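Local coordinates for protein methyltransferase (Streptococcus pyogenes, PDB 2ESR) that probably transfers methyl groups from S-adenosylmethionine as a Rossmann-type methyltransferase, perhaps to a guanine of ribosomal RNA, as RsmD enzymes do, at residues R92-L97 / I119-A124; D102-D107 / N126-Q131; V132-E137 / A149-W154. All blocks are in the same frame, centred on the assembly; numbering follows the deposited sequence.

Contact 1: R92-L97 / I119-A124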
ATOM      1  N   ARG A  92      11.411  -1.027  -9.813  1.00 33.18           N
ATOM      2  CA  ARG A  92      10.790  -2.291  -9.433  1.00 32.03           C
ATOM      3  C   ARG A  92       9.383  -2.012  -8.921  1.00 30.29           C
ATOM      4  O   ARG A  92       8.433  -2.714  -9.266  1.00 28.99           O
ATOM      5  CB  ARG A  92      11.602  -2.967  -8.326  1.00 34.67           C
ATOM      6  CG  ARG A  92      12.981  -3.446  -8.733  1.00 38.46           C
ATOM      7  CD  ARG A  92      13.929  -3.415  -7.539  1.00 39.82           C
ATOM      8  NE  ARG A  92      13.347  -4.005  -6.332  1.00 39.46           N
ATOM      9  CZ  ARG A  92      13.851  -3.860  -5.113  1.00 33.49           C
ATOM     10  NH1 ARG A  92      14.944  -3.143  -4.927  1.00 37.81           N
ATOM     11  NH2 ARG A  92      13.267  -4.443  -4.078  1.00 41.57           N
ATOM     12  N   ALA A  93       9.264  -0.981  -8.089  1.00 27.60           N
ATOM     13  CA  ALA A  93       7.983  -0.601  -7.512  1.00 26.31           C
ATOM     14  C   ALA A  93       6.930  -0.355  -8.585  1.00 25.56           C
ATOM     15  O   ALA A  93       5.835  -0.905  -8.518  1.00 23.58           O
ATOM     16  CB  ALA A  93       8.147   0.648  -6.631  1.00 24.68           C
ATOM     17  N   ILE A  94       7.266   0.461  -9.581  1.00 23.42           N
ATOM     18  CA  ILE A  94       6.327   0.770 -10.649  1.00 25.62           C
ATOM     19  C   ILE A  94       5.751  -0.481 -11.320  1.00 25.88           C
ATOM     20  O   ILE A  94       4.591  -0.493 -11.724  1.00 25.33           O
ATOM     21  CB  ILE A  94       6.988   1.696 -11.704  1.00 26.39           C
ATOM     22  CG1 ILE A  94       7.276   3.058 -11.064  1.00 27.39           C
ATOM     23  CG2 ILE A  94       6.071   1.867 -12.915  1.00 26.87           C
ATOM     24  CD1 ILE A  94       8.046   4.018 -11.956  1.00 28.17           C
ATOM     25  N   ASP A  95       6.551  -1.537 -11.420  1.00 26.21           N
ATOM     26  CA  ASP A  95       6.087  -2.775 -12.039  1.00 28.02           C
ATOM     27  C   ASP A  95       5.136  -3.576 -11.150  1.00 27.75           C
ATOM     28  O   ASP A  95       4.443  -4.475 -11.626  1.00 28.12           O
ATOM     29  CB  ASP A  95       7.284  -3.653 -12.420  1.00 32.70           C
ATOM     30  CG  ASP A  95       8.059  -3.100 -13.599  1.00 37.16           C
ATOM     31  OD1 ASP A  95       7.445  -2.921 -14.673  1.00 40.14           O
ATOM     32  OD2 ASP A  95       9.276  -2.847 -13.457  1.00 41.17           O
ATOM     33  N   CYS A  96       5.095  -3.245  -9.865  1.00 25.21           N
ATOM     34  CA  CYS A  96       4.243  -3.963  -8.927  1.00 25.10           C
ATOM     35  C   CYS A  96       2.984  -3.196  -8.521  1.00 25.05           C
ATOM     36  O   CYS A  96       2.059  -3.772  -7.950  1.00 23.00           O
ATOM     37  CB  CYS A  96       5.049  -4.326  -7.681  1.00 26.82           C
ATOM     38  SG  CYS A  96       6.496  -5.351  -8.037  1.00 35.60           S
ATOM     39  N   LEU A  97       2.953  -1.900  -8.822  1.00 24.28           N
ATOM     40  CA  LEU A  97       1.800  -1.060  -8.489  1.00 24.82           C
ATOM     41  C   LEU A  97       0.622  -1.363  -9.409  1.00 23.56           C
ATOM     42  O   LEU A  97       0.814  -1.777 -10.549  1.00 22.38           O
ATOM     43  CB  LEU A  97       2.182   0.415  -8.616  1.00 25.45           C
ATOM     44  CG  LEU A  97       3.356   0.867  -7.752  1.00 26.31           C
ATOM     45  CD1 LEU A  97       3.713   2.316  -8.085  1.00 27.46           C
ATOM     46  CD2 LEU A  97       2.991   0.721  -6.288  1.00 26.63           C
ATOM     47  N   ILE A 119       8.256   9.198 -15.256  1.00 13.98           N
ATOM     48  CA  ILE A 119       6.942   9.591 -15.762  1.00 14.77           C
ATOM     49  C   ILE A 119       6.593   8.749 -16.989  1.00 17.62           C
ATOM     50  O   ILE A 119       5.442   8.341 -17.171  1.00 16.44           O
ATOM     51  CB  ILE A 119       6.906  11.099 -16.085  1.00 14.40           C
ATOM     52  CG1 ILE A 119       7.054  11.886 -14.776  1.00 16.31           C
ATOM     53  CG2 ILE A 119       5.601  11.462 -16.784  1.00 17.74           C
ATOM     54  CD1 ILE A 119       7.088  13.385 -14.937  1.00 17.16           C
ATOM     55  N   GLU A 120       7.586   8.476 -17.831  1.00 17.17           N
ATOM     56  CA  GLU A 120       7.342   7.638 -19.000  1.00 17.88           C
ATOM     57  C   GLU A 120       6.906   6.246 -18.543  1.00 17.44           C
ATOM     58  O   GLU A 120       5.981   5.661 -19.111  1.00 18.52           O
ATOM     59  CB  GLU A 120       8.606   7.521 -19.851  1.00 19.73           C
ATOM     60  CG  GLU A 120       8.961   8.778 -20.617  1.00 24.85           C
ATOM     61  CD  GLU A 120       8.096   8.983 -21.851  1.00 31.14           C
ATOM     62  OE1 GLU A 120       8.269  10.016 -22.535  1.00 34.78           O
ATOM     63  OE2 GLU A 120       7.249   8.110 -22.143  1.00 35.62           O
ATOM     64  N   ALA A 121       7.562   5.724 -17.508  1.00 16.27           N
ATOM     65  CA  ALA A 121       7.228   4.400 -17.000  1.00 17.85           C
ATOM     66  C   ALA A 121       5.839   4.372 -16.381  1.00 18.49           C
ATOM     67  O   ALA A 121       5.073   3.431 -16.609  1.00 19.51           O
ATOM     68  CB  ALA A 121       8.265   3.940 -15.983  1.00 19.05           C
ATOM     69  N   LEU A 122       5.515   5.394 -15.595  1.00 16.59           N
ATOM     70  CA  LEU A 122       4.201   5.471 -14.957  1.00 18.04           C
ATOM     71  C   LEU A 122       3.096   5.542 -16.005  1.00 19.77           C
ATOM     72  O   LEU A 122       2.043   4.909 -15.856  1.00 19.28           O
ATOM     73  CB  LEU A 122       4.118   6.699 -14.054  1.00 17.49           C
ATOM     74  CG  LEU A 122       4.917   6.669 -12.750  1.00 15.51           C
ATOM     75  CD1 LEU A 122       4.953   8.058 -12.145  1.00 17.18           C
ATOM     76  CD2 LEU A 122       4.282   5.651 -11.779  1.00 18.91           C
ATOM     77  N   ALA A 123       3.340   6.311 -17.062  1.00 19.07           N
ATOM     78  CA  ALA A 123       2.364   6.468 -18.135  1.00 22.31           C
ATOM     79  C   ALA A 123       2.172   5.167 -18.905  1.00 24.13           C
ATOM     80  O   ALA A 123       1.048   4.799 -19.250  1.00 26.26           O
ATOM     81  CB  ALA A 123       2.810   7.578 -19.086  1.00 22.62           C
ATOM     82  N   ALA A 124       3.271   4.469 -19.171  1.00 24.97           N
ATOM     83  CA  ALA A 124       3.218   3.213 -19.916  1.00 26.23           C
ATOM     84  C   ALA A 124       2.478   2.121 -19.150  1.00 26.52           C
ATOM     85  O   ALA A 124       1.869   1.236 -19.753  1.00 27.84           O
ATOM     86  CB  ALA A 124       4.633   2.744 -20.253  1.00 27.51           C
TER
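I94 reaches across from helix 90-96 to helix 111-124 and touches A121 and L122. The apolar contacts carry the interface. CD1 of I94 lies 4.0 Å from CB of A121 and 4.1 Å from CD2 of L122, while CG1 of I94 comes 4.0 Å from the same CD2. The two branched chains cross at about a right angle, so I94 presents its long arm broadside to one methyl of the leucine. The CG1 branch stands beside the backbone N (chi1 -66°), which leaves CG2 to brush the carbonyl of A121, 4.1 Å from its O. Helices 90-96 and 111-124 flank the Rossmann-like methyltransferase sheet together; L122 continues down onto V104 and L36, and L97 also rests on L36. The CA atoms of I94 and L122 are 6.7 Å apart, and A121 meets the end of I94 through its CB. Just beyond segment 119-124, K125 NZ makes a weak hydrogen bond to I94 O and a long, weak ion pair with D95 OD1. Subunit contacts lie on another part of helix 90-96, where R92 packs on C96 of the second subunit and C96 on R92 of that subunit.

Contact 2: D102-D107 / N126-Q131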
ATOM      1  N   ASP A 102      -3.673   9.652  -8.073  1.00 19.34           N
ATOM      2  CA  ASP A 102      -4.138  11.009  -8.338  1.00 19.20           C
ATOM      3  C   ASP A 102      -3.080  12.080  -8.123  1.00 18.38           C
ATOM      4  O   ASP A 102      -3.142  13.160  -8.723  1.00 18.56           O
ATOM      5  CB  ASP A 102      -5.349  11.299  -7.455  1.00 21.11           C
ATOM      6  CG  ASP A 102      -6.412  10.222  -7.561  1.00 24.69           C
ATOM      7  OD1 ASP A 102      -6.498   9.362  -6.656  1.00 27.64           O
ATOM      8  OD2 ASP A 102      -7.150  10.225  -8.560  1.00 27.84           O
ATOM      9  N   LEU A 103      -2.108  11.782  -7.271  1.00 16.45           N
ATOM     10  CA  LEU A 103      -1.048  12.730  -6.968  1.00 16.84           C
ATOM     11  C   LEU A 103       0.256  11.956  -6.814  1.00 16.74           C
ATOM     12  O   LEU A 103       0.346  11.019  -6.027  1.00 18.47           O
ATOM     13  CB  LEU A 103      -1.384  13.479  -5.672  1.00 16.82           C
ATOM     14  CG  LEU A 103      -0.378  14.485  -5.091  1.00 17.89           C
ATOM     15  CD1 LEU A 103      -0.043  15.571  -6.123  1.00 18.12           C
ATOM     16  CD2 LEU A 103      -0.981  15.117  -3.832  1.00 17.97           C
ATOM     17  N   VAL A 104       1.263  12.348  -7.579  1.00 14.68           N
ATOM     18  CA  VAL A 104       2.545  11.675  -7.533  1.00 15.78           C
ATOM     19  C   VAL A 104       3.637  12.681  -7.201  1.00 15.61           C
ATOM     20  O   VAL A 104       3.698  13.749  -7.798  1.00 18.14           O
ATOM     21  CB  VAL A 104       2.857  11.018  -8.905  1.00 16.76           C
ATOM     22  CG1 VAL A 104       4.207  10.318  -8.863  1.00 17.28           C
ATOM     23  CG2 VAL A 104       1.756  10.022  -9.265  1.00 17.10           C
ATOM     24  N   PHE A 105       4.475  12.344  -6.231  1.00 15.06           N
ATOM     25  CA  PHE A 105       5.582  13.210  -5.855  1.00 16.02           C
ATOM     26  C   PHE A 105       6.877  12.566  -6.321  1.00 16.98           C
ATOM     27  O   PHE A 105       7.119  11.387  -6.048  1.00 18.77           O
ATOM     28  CB  PHE A 105       5.623  13.417  -4.340  1.00 14.71           C
ATOM     29  CG  PHE A 105       4.517  14.294  -3.820  1.00 15.73           C
ATOM     30  CD1 PHE A 105       4.468  15.636  -4.159  1.00 14.94           C
ATOM     31  CD2 PHE A 105       3.510  13.767  -3.020  1.00 18.07           C
ATOM     32  CE1 PHE A 105       3.419  16.450  -3.710  1.00 16.55           C
ATOM     33  CE2 PHE A 105       2.458  14.569  -2.564  1.00 17.60           C
ATOM     34  CZ  PHE A 105       2.413  15.914  -2.912  1.00 17.95           C
ATOM     35  N   LEU A 106       7.705  13.342  -7.021  1.00 14.95           N
ATOM     36  CA  LEU A 106       8.977  12.839  -7.537  1.00 17.72           C
ATOM     37  C   LEU A 106      10.118  13.793  -7.213  1.00 19.26           C
ATOM     38  O   LEU A 106      10.109  14.951  -7.630  1.00 20.60           O
ATOM     39  CB  LEU A 106       8.927  12.672  -9.061  1.00 18.69           C
ATOM     40  CG  LEU A 106       7.861  11.799  -9.720  1.00 19.43           C
ATOM     41  CD1 LEU A 106       8.112  11.787 -11.230  1.00 19.75           C
ATOM     42  CD2 LEU A 106       7.908  10.373  -9.167  1.00 22.03           C
ATOM     43  N   ASP A 107      11.093  13.298  -6.461  1.00 20.15           N
ATOM     44  CA  ASP A 107      12.282  14.079  -6.105  1.00 20.94           C
ATOM     45  C   ASP A 107      13.393  13.039  -6.060  1.00 20.89           C
ATOM     46  O   ASP A 107      13.832  12.621  -4.988  1.00 21.81           O
ATOM     47  CB  ASP A 107      12.121  14.747  -4.736  1.00 22.24           C
ATOM     48  CG  ASP A 107      13.302  15.645  -4.390  1.00 26.79           C
ATOM     49  OD1 ASP A 107      13.211  16.423  -3.416  1.00 28.42           O
ATOM     50  OD2 ASP A 107      14.329  15.561  -5.097  1.00 23.67           O
ATOM     51  N   ASN A 126      -0.019   2.701 -17.193  1.00 22.11           N
ATOM     52  CA  ASN A 126      -1.347   3.249 -16.918  1.00 24.61           C
ATOM     53  C   ASN A 126      -1.628   3.382 -15.433  1.00 23.86           C
ATOM     54  O   ASN A 126      -2.693   2.993 -14.952  1.00 25.58           O
ATOM     55  CB  ASN A 126      -2.418   2.377 -17.571  1.00 27.98           C
ATOM     56  CG  ASN A 126      -2.127   2.108 -19.025  1.00 32.23           C
ATOM     57  OD1 ASN A 126      -1.517   1.094 -19.369  1.00 38.19           O
ATOM     58  ND2 ASN A 126      -2.540   3.025 -19.890  1.00 32.69           N
ATOM     59  N   LEU A 127      -0.667   3.948 -14.712  1.00 21.79           N
ATOM     60  CA  LEU A 127      -0.783   4.127 -13.274  1.00 20.22           C
ATOM     61  C   LEU A 127      -1.204   5.538 -12.871  1.00 21.18           C
ATOM     62  O   LEU A 127      -1.288   5.844 -11.682  1.00 21.73           O
ATOM     63  CB  LEU A 127       0.553   3.802 -12.606  1.00 21.01           C
ATOM     64  CG  LEU A 127       1.005   2.341 -12.708  1.00 21.59           C
ATOM     65  CD1 LEU A 127       2.450   2.211 -12.245  1.00 22.97           C
ATOM     66  CD2 LEU A 127       0.086   1.482 -11.866  1.00 24.29           C
ATOM     67  N   LEU A 128      -1.465   6.391 -13.855  1.00 20.31           N
ATOM     68  CA  LEU A 128      -1.851   7.775 -13.578  1.00 21.28           C
ATOM     69  C   LEU A 128      -3.326   8.052 -13.850  1.00 22.00           C
ATOM     70  O   LEU A 128      -3.845   7.715 -14.914  1.00 21.46           O
ATOM     71  CB  LEU A 128      -1.010   8.727 -14.431  1.00 21.82           C
ATOM     72  CG  LEU A 128       0.510   8.599 -14.305  1.00 21.79           C
ATOM     73  CD1 LEU A 128       1.177   9.578 -15.252  1.00 22.11           C
ATOM     74  CD2 LEU A 128       0.940   8.865 -12.864  1.00 23.25           C
ATOM     75  N   SER A 129      -4.001   8.678 -12.895  1.00 20.93           N
ATOM     76  CA  SER A 129      -5.413   8.995 -13.088  1.00 23.20           C
ATOM     77  C   SER A 129      -5.519  10.049 -14.179  1.00 23.37           C
ATOM     78  O   SER A 129      -4.532  10.705 -14.524  1.00 23.32           O
ATOM     79  CB  SER A 129      -6.022   9.547 -11.801  1.00 25.57           C
ATOM     80  OG  SER A 129      -5.595  10.884 -11.578  1.00 26.63           O
ATOM     81  N   GLU A 130      -6.715  10.199 -14.738  1.00 23.59           N
ATOM     82  CA  GLU A 130      -6.946  11.193 -15.779  1.00 25.25           C
ATOM     83  C   GLU A 130      -6.540  12.577 -15.278  1.00 22.93           C
ATOM     84  O   GLU A 130      -5.864  13.339 -15.978  1.00 22.67           O
ATOM     85  CB  GLU A 130      -8.433  11.213 -16.154  1.00 28.86           C
ATOM     86  CG  GLU A 130      -8.924   9.961 -16.855  1.00 36.67           C
ATOM     87  CD  GLU A 130      -8.478   9.897 -18.304  1.00 41.84           C
ATOM     88  OE1 GLU A 130      -7.253   9.899 -18.555  1.00 44.81           O
ATOM     89  OE2 GLU A 130      -9.357   9.845 -19.194  1.00 44.94           O
ATOM     90  N   GLN A 131      -6.947  12.884 -14.052  1.00 21.39           N
ATOM     91  CA  GLN A 131      -6.684  14.187 -13.439  1.00 19.65           C
ATOM     92  C   GLN A 131      -5.452  14.218 -12.550  1.00 19.03           C
ATOM     93  O   GLN A 131      -5.359  15.021 -11.621  1.00 19.98           O
ATOM     94  CB  GLN A 131      -7.903  14.610 -12.621  1.00 20.55           C
ATOM     95  CG  GLN A 131      -9.148  14.806 -13.459  1.00 22.54           C
ATOM     96  CD  GLN A 131      -8.956  15.876 -14.508  1.00 23.31           C
ATOM     97  OE1 GLN A 131      -8.524  16.987 -14.198  1.00 21.84           O
ATOM     98  NE2 GLN A 131      -9.273  15.553 -15.759  1.00 24.30           N
TER
HETATM   99  O   HOH W   1      -5.506  14.604  -8.906  1.00 31.39           O
HETATM  100  O   HOH W   2      -7.653  12.130 -10.145  1.00 42.00           O
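The beta-alpha-beta crossover from strand 101-106 through helix 111-124 to strand 132-139 brings D102 and V104 against L128 and S129, where the returning chain enters the sheet again. N126, the C-prime residue of a Schellman motif, ends the helix and starts this return. The polar half of the contact runs through water. One water donates to both D102 O and Q131 O, each at 2.8 Å, tying the two main chains together. A second donates to D102 OD2 at 2.5 Å and lies 2.8 Å from S129 OG, joining carboxylate and hydroxyl; D102 OD2 and S129 OG are themselves 3.5 Å apart. S129 holds OG between its backbone N and carbonyl carbon (chi1 75°), close to D102, and this hydroxyl also has a weak hydrogen bond with F101 O. The other carboxylate oxygen, D102 OD1, accepts from R34 N, so each oxygen has a partner, R34 N for OD1 and the second water for OD2. The apolar half is one methyl pair, V104 CG2 and L128 CD2 at 3.9 Å, with the side chains crossed nearly perpendicularly. L128 is backed by L122 of helix 111-124, and strand 101-106 runs between its parallel neighbours 34-38 and 132-139.

Contact 3: V132-E137 / A149-W154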
ATOM      1  N   VAL A 132      -4.491  13.355 -12.850  1.00 18.52           N
ATOM      2  CA  VAL A 132      -3.275  13.286 -12.052  1.00 17.12           C
ATOM      3  C   VAL A 132      -2.438  14.563 -12.050  1.00 16.34           C
ATOM      4  O   VAL A 132      -2.436  15.338 -13.011  1.00 16.31           O
ATOM      5  CB  VAL A 132      -2.358  12.136 -12.553  1.00 14.30           C
ATOM      6  CG1 VAL A 132      -1.773  12.498 -13.898  1.00 15.48           C
ATOM      7  CG2 VAL A 132      -1.249  11.850 -11.552  1.00 15.05           C
HETATM    8  N   MSE A 133      -1.738  14.775 -10.943  1.00 17.42           N
HETATM    9  CA  MSE A 133      -0.802  15.872 -10.819  1.00 16.88           C
HETATM   10  C   MSE A 133       0.510  15.182 -10.432  1.00 16.76           C
HETATM   11  O   MSE A 133       0.570  14.474  -9.416  1.00 17.52           O
HETATM   12  CB  MSE A 133      -1.220  16.856  -9.725  1.00 18.20           C
HETATM   13  CG  MSE A 133      -2.318  17.801 -10.162  1.00 20.88           C
HETATM   14 SE   MSE A 133      -2.656  19.075  -8.767  1.00 28.20          SE
HETATM   15  CE  MSE A 133      -3.552  17.924  -7.538  1.00 26.11           C
ATOM     16  N   VAL A 134       1.531  15.328 -11.273  1.00 16.65           N
ATOM     17  CA  VAL A 134       2.849  14.762 -10.984  1.00 17.07           C
ATOM     18  C   VAL A 134       3.708  15.959 -10.580  1.00 17.71           C
ATOM     19  O   VAL A 134       4.069  16.813 -11.408  1.00 17.31           O
ATOM     20  CB  VAL A 134       3.461  14.049 -12.210  1.00 16.40           C
ATOM     21  CG1 VAL A 134       4.839  13.491 -11.850  1.00 21.10           C
ATOM     22  CG2 VAL A 134       2.557  12.900 -12.639  1.00 18.35           C
ATOM     23  N   VAL A 135       4.002  16.020  -9.288  1.00 16.86           N
ATOM     24  CA  VAL A 135       4.759  17.111  -8.695  1.00 17.77           C
ATOM     25  C   VAL A 135       6.223  16.772  -8.531  1.00 17.76           C
ATOM     26  O   VAL A 135       6.586  15.841  -7.809  1.00 18.46           O
ATOM     27  CB  VAL A 135       4.170  17.477  -7.314  1.00 16.95           C
ATOM     28  CG1 VAL A 135       4.922  18.640  -6.718  1.00 18.28           C
ATOM     29  CG2 VAL A 135       2.692  17.817  -7.461  1.00 18.85           C
ATOM     30  N   CYS A 136       7.064  17.559  -9.190  1.00 18.36           N
ATOM     31  CA  CYS A 136       8.498  17.353  -9.151  1.00 20.00           C
ATOM     32  C   CYS A 136       9.206  18.473  -8.415  1.00 21.16           C
ATOM     33  O   CYS A 136       9.028  19.639  -8.746  1.00 22.12           O
ATOM     34  CB  CYS A 136       9.048  17.286 -10.573  1.00 20.89           C
ATOM     35  SG  CYS A 136       8.200  16.107 -11.643  1.00 22.44           S
ATOM     36  N   GLU A 137      10.001  18.119  -7.413  1.00 22.31           N
ATOM     37  CA  GLU A 137      10.763  19.127  -6.678  1.00 24.12           C
ATOM     38  C   GLU A 137      12.218  18.857  -7.029  1.00 22.98           C
ATOM     39  O   GLU A 137      12.703  17.732  -6.879  1.00 24.58           O
ATOM     40  CB  GLU A 137      10.536  19.000  -5.168  1.00 27.40           C
ATOM     41  CG  GLU A 137      11.324  20.023  -4.355  1.00 33.86           C
ATOM     42  CD  GLU A 137      10.913  20.058  -2.895  1.00 37.65           C
ATOM     43  OE1 GLU A 137      10.674  18.975  -2.318  1.00 41.44           O
ATOM     44  OE2 GLU A 137      10.842  21.169  -2.323  1.00 39.87           O
ATOM     45  N   ALA A 149       5.828  12.050 -22.266  1.00 23.07           N
ATOM     46  CA  ALA A 149       4.754  11.112 -22.561  1.00 26.01           C
ATOM     47  C   ALA A 149       3.500  11.929 -22.882  1.00 25.63           C
ATOM     48  O   ALA A 149       3.549  12.851 -23.688  1.00 26.50           O
ATOM     49  CB  ALA A 149       4.508  10.195 -21.360  1.00 25.87           C
ATOM     50  N   THR A 150       2.386  11.606 -22.236  1.00 26.67           N
ATOM     51  CA  THR A 150       1.143  12.325 -22.478  1.00 28.24           C
ATOM     52  C   THR A 150       0.967  13.524 -21.554  1.00 27.26           C
ATOM     53  O   THR A 150      -0.064  14.195 -21.584  1.00 29.21           O
ATOM     54  CB  THR A 150      -0.065  11.401 -22.286  1.00 30.21           C
ATOM     55  OG1 THR A 150      -0.107  10.953 -20.925  1.00 33.32           O
ATOM     56  CG2 THR A 150       0.046  10.194 -23.200  1.00 32.70           C
ATOM     57  N   LEU A 151       1.976  13.807 -20.739  1.00 24.69           N
ATOM     58  CA  LEU A 151       1.874  14.916 -19.804  1.00 22.71           C
ATOM     59  C   LEU A 151       2.587  16.185 -20.239  1.00 22.07           C
ATOM     60  O   LEU A 151       3.484  16.160 -21.088  1.00 22.88           O
ATOM     61  CB  LEU A 151       2.389  14.494 -18.426  1.00 24.42           C
ATOM     62  CG  LEU A 151       1.635  13.369 -17.715  1.00 24.86           C
ATOM     63  CD1 LEU A 151       2.030  12.020 -18.307  1.00 27.49           C
ATOM     64  CD2 LEU A 151       1.965  13.408 -16.231  1.00 28.29           C
ATOM     65  N   GLY A 152       2.169  17.298 -19.641  1.00 20.74           N
ATOM     66  CA  GLY A 152       2.760  18.587 -19.944  1.00 21.45           C
ATOM     67  C   GLY A 152       2.854  19.439 -18.692  1.00 20.06           C
ATOM     68  O   GLY A 152       2.078  19.257 -17.752  1.00 20.18           O
ATOM     69  N   ILE A 153       3.793  20.374 -18.671  1.00 21.66           N
ATOM     70  CA  ILE A 153       3.953  21.238 -17.506  1.00 22.81           C
ATOM     71  C   ILE A 153       2.768  22.174 -17.346  1.00 24.16           C
ATOM     72  O   ILE A 153       2.415  22.919 -18.263  1.00 25.57           O
ATOM     73  CB  ILE A 153       5.238  22.087 -17.589  1.00 21.21           C
ATOM     74  CG1 ILE A 153       6.470  21.177 -17.567  1.00 21.97           C
ATOM     75  CG2 ILE A 153       5.281  23.071 -16.426  1.00 23.27           C
ATOM     76  CD1 ILE A 153       7.799  21.918 -17.710  1.00 24.02           C
ATOM     77  N   TRP A 154       2.159  22.124 -16.170  1.00 23.21           N
ATOM     78  CA  TRP A 154       1.015  22.960 -15.842  1.00 25.31           C
ATOM     79  C   TRP A 154       1.498  24.186 -15.085  1.00 26.67           C
ATOM     80  O   TRP A 154       1.137  25.316 -15.415  1.00 27.34           O
ATOM     81  CB  TRP A 154       0.021  22.162 -14.993  1.00 26.10           C
ATOM     82  CG  TRP A 154      -1.069  22.977 -14.379  1.00 28.73           C
ATOM     83  CD1 TRP A 154      -1.884  23.877 -15.010  1.00 29.79           C
ATOM     84  CD2 TRP A 154      -1.493  22.940 -13.013  1.00 30.27           C
ATOM     85  NE1 TRP A 154      -2.792  24.401 -14.117  1.00 30.91           N
ATOM     86  CE2 TRP A 154      -2.574  23.842 -12.886  1.00 32.11           C
ATOM     87  CE3 TRP A 154      -1.065  22.229 -11.883  1.00 31.72           C
ATOM     88  CZ2 TRP A 154      -3.232  24.052 -11.671  1.00 32.53           C
ATOM     89  CZ3 TRP A 154      -1.721  22.439 -10.674  1.00 33.16           C
ATOM     90  CH2 TRP A 154      -2.795  23.345 -10.581  1.00 32.28           C
TER
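M133, present as selenomethionine, reaches W154 with its SE atom, which lies 4.0 Å from CZ3. This is a Met-aromatic contact of oblique geometry: SE stands 5.1 Å from the centroid of the six-membered ring of W154, on a line 59° off the ring normal. It bridges two strands of the Rossmann-type methyltransferase sheet that are not neighbours, since the antiparallel strand 162-169 is inserted between 132-139 and 151-159, as the last strand is in class I methyltransferases. The short segments 132-137 and 151-154 accordingly approach no closer than 9.0 Å between axes and are turned by 66°, so the contact is made by side chains alone. M133 is extended about its second torsion (chi2 -175°), which carries SE out to the ring, and its side chain also touches L103, H172 and H175; the ring of H175, in the C-terminal histidine run that is probably a purification tag, meets the W154 ring with planes about 45° apart. V134 leaves the strand on the other face from M133, and its CG2 meets L151, whose own side chain points toward the strand. Both of these residues also touch I119 of helix 111-124, which makes this second patch part of the buried layer between helix and sheet. L151 meets the strand through one methyl, CD2, which packs 3.7 Å from V134 CG2 and lies 4.5 Å from V132 CG1.

The three contacts follow one another across the sheet and its helical layer. Contacts 1 and 2 have centres about 10 Å apart and join at the end of helix 111-124, where L122 O probably accepts a hydrogen bond from L127 N at 3.1 Å. Contacts 2 and 3, centres about 8 Å apart, share the pairing of adjacent parallel strands: V104 O to V135 N is 2.7 Å. Contact 1 reaches contact 3, about 15 Å away between centres, through I119, whose CD1 is 3.8 Å from V134 CG1. D107, at the C-terminal end of strand 101-106, begins an Asp-Pro-Pro-Tyr sequence that probably marks the active site.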